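Local coordinates for protein probable diphthine synthase (Aeropyrum pernix, PDB 1WDE) that probably catalyses the S-adenosyl-L-methionine-dependent trimethylation of the amino group of the modified target histidine of elongation factor 2, a step in diphthamide biosynthesis, at residues A105-E109 with A110-V114. Sequence-based numbering, arbitrary orientation.
Sequences AEALE and AGVAV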
ATOM      1  N   ALA A 105     -15.576 -13.390   0.501  1.00 34.06           N
ATOM      2  CA  ALA A 105     -16.883 -13.321   1.154  1.00 36.43           C
ATOM      3  C   ALA A 105     -17.989 -13.942   0.321  1.00 40.77           C
ATOM      4  O   ALA A 105     -18.809 -14.699   0.841  1.00 39.73           O
ATOM      5  CB  ALA A 105     -17.245 -11.868   1.487  1.00 40.08           C
ATOM      6  N   GLU A 106     -18.042 -13.605  -0.961  1.00 41.74           N
ATOM      7  CA  GLU A 106     -19.072 -14.183  -1.810  1.00 47.08           C
ATOM      8  C   GLU A 106     -18.855 -15.694  -1.942  1.00 49.33           C
ATOM      9  O   GLU A 106     -19.812 -16.480  -1.988  1.00 46.55           O
ATOM     10  CB  GLU A 106     -19.092 -13.491  -3.178  1.00 50.27           C
ATOM     11  CG  GLU A 106     -17.744 -13.268  -3.828  1.00 58.74           C
ATOM     12  CD  GLU A 106     -17.831 -12.272  -4.977  1.00 64.83           C
ATOM     13  OE1 GLU A 106     -18.572 -12.547  -5.948  1.00 63.65           O
ATOM     14  OE2 GLU A 106     -17.164 -11.213  -4.905  1.00 64.41           O
ATOM     15  N   ALA A 107     -17.591 -16.102  -1.980  1.00 47.13           N
ATOM     16  CA  ALA A 107     -17.262 -17.515  -2.067  1.00 46.20           C
ATOM     17  C   ALA A 107     -17.810 -18.200  -0.816  1.00 46.15           C
ATOM     18  O   ALA A 107     -18.562 -19.172  -0.906  1.00 45.08           O
ATOM     19  CB  ALA A 107     -15.759 -17.696  -2.153  1.00 45.03           C
ATOM     20  N   LEU A 108     -17.439 -17.683   0.352  1.00 46.18           N
ATOM     21  CA  LEU A 108     -17.910 -18.239   1.610  1.00 44.61           C
ATOM     22  C   LEU A 108     -19.433 -18.335   1.637  1.00 45.63           C
ATOM     23  O   LEU A 108     -19.983 -19.362   2.021  1.00 49.33           O
ATOM     24  CB  LEU A 108     -17.423 -17.389   2.788  1.00 38.70           C
ATOM     25  CG  LEU A 108     -15.950 -17.546   3.191  1.00 40.00           C
ATOM     26  CD1 LEU A 108     -15.487 -16.373   4.077  1.00 27.94           C
ATOM     27  CD2 LEU A 108     -15.785 -18.872   3.915  1.00 37.85           C
ATOM     28  N   GLU A 109     -20.109 -17.269   1.219  1.00 45.96           N
ATOM     29  CA  GLU A 109     -21.567 -17.252   1.216  1.00 51.24           C
ATOM     30  C   GLU A 109     -22.144 -18.206   0.179  1.00 50.13           C
ATOM     31  O   GLU A 109     -23.261 -18.702   0.336  1.00 51.18           O
ATOM     32  CB  GLU A 109     -22.096 -15.835   0.953  1.00 54.53           C
ATOM     33  CG  GLU A 109     -21.766 -14.820   2.033  1.00 54.53           C
ATOM     34  CD  GLU A 109     -22.691 -13.621   1.994  1.00 57.18           C
ATOM     35  OE1 GLU A 109     -22.923 -13.081   0.889  1.00 52.69           O
ATOM     36  OE2 GLU A 109     -23.183 -13.218   3.072  1.00 55.54           O
ATOM     37  N   ALA A 110     -21.379 -18.449  -0.881  1.00 50.38           N
ATOM     38  CA  ALA A 110     -21.802 -19.346  -1.952  1.00 49.92           C
ATOM     39  C   ALA A 110     -21.428 -20.797  -1.657  1.00 50.44           C
ATOM     40  O   ALA A 110     -21.426 -21.635  -2.556  1.00 49.56           O
ATOM     41  CB  ALA A 110     -21.184 -18.914  -3.269  1.00 47.75           C
ATOM     42  N   GLY A 111     -21.098 -21.082  -0.398  1.00 52.59           N
ATOM     43  CA  GLY A 111     -20.748 -22.436  -0.004  1.00 51.35           C
ATOM     44  C   GLY A 111     -19.297 -22.876  -0.119  1.00 52.88           C
ATOM     45  O   GLY A 111     -18.901 -23.841   0.542  1.00 49.10           O
ATOM     46  N   VAL A 112     -18.508 -22.185  -0.942  1.00 51.05           N
ATOM     47  CA  VAL A 112     -17.092 -22.521  -1.149  1.00 50.18           C
ATOM     48  C   VAL A 112     -16.192 -22.330   0.078  1.00 48.54           C
ATOM     49  O   VAL A 112     -16.312 -21.342   0.804  1.00 51.94           O
ATOM     50  CB  VAL A 112     -16.491 -21.688  -2.308  1.00 49.83           C
ATOM     51  CG1 VAL A 112     -15.046 -22.097  -2.554  1.00 48.33           C
ATOM     52  CG2 VAL A 112     -17.321 -21.873  -3.568  1.00 41.91           C
ATOM     53  N   ALA A 113     -15.290 -23.280   0.309  1.00 48.67           N
ATOM     54  CA  ALA A 113     -14.364 -23.182   1.431  1.00 46.89           C
ATOM     55  C   ALA A 113     -13.254 -22.220   1.005  1.00 46.20           C
ATOM     56  O   ALA A 113     -12.756 -22.310  -0.113  1.00 48.92           O
ATOM     57  CB  ALA A 113     -13.780 -24.548   1.760  1.00 45.15           C
ATOM     58  N   VAL A 114     -12.876 -21.295   1.884  1.00 43.55           N
ATOM     59  CA  VAL A 114     -11.835 -20.325   1.538  1.00 42.10           C
ATOM     60  C   VAL A 114     -10.616 -20.399   2.439  1.00 39.84           C
ATOM     61  O   VAL A 114     -10.732 -20.387   3.664  1.00 34.74           O
ATOM     62  CB  VAL A 114     -12.380 -18.884   1.584  1.00 44.48           C
ATOM     63  CG1 VAL A 114     -11.245 -17.894   1.324  1.00 47.17           C
ATOM     64  CG2 VAL A 114     -13.490 -18.713   0.544  1.00 37.59           C
TER
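V114 turns back toward the helix that precedes it, and its CG2 methyl touches two neighbouring helix residues, lying 3.7 Å from A107 CB and 3.8 Å from L108 CG. V114 has CG1 anti to its backbone N (chi1 176°), a rotation that places CG2 beside the N and against the helix; its beta branch suits a strand. L108, on the exposed side, offers V114 an apolar branch, and the two side chains cross at about a right angle. A107 CB also packs against V112 CB at 4.1 Å, and a small methyl suits this buried helix face because L10 of strand 9-14 presses on both A107 and V112. Branched V112 fills its buried place, also touching V78.

The backbone closes the helix with successive hydrogen bonds. A110 N bonds to E106 O at 2.7 Å and only weakly to A107 O. Beyond it, G111 N reaches L108 O at 3.2 Å, approaching from above the carbonyl plane, and V112 N folds back to A107 O at 3.0 Å. A107 O thus accepts two weak bonds. The reversal depends on the positive phi of G111 (88°), where a beta carbon would jam against the carbonyl oxygen of A110. The L108 CA-H also points at V112 O.

The bonds from G111 and V112, with glycine at positive phi, make a Schellman motif, accompanied by its usual apolar contact, A107 with V112. It ends helix 100-109 and leads into strand 113-117, completing a beta-alpha-beta crossover from strand 85-90 to the edge of the parallel sheet in this tetrapyrrole-methylase-family fold.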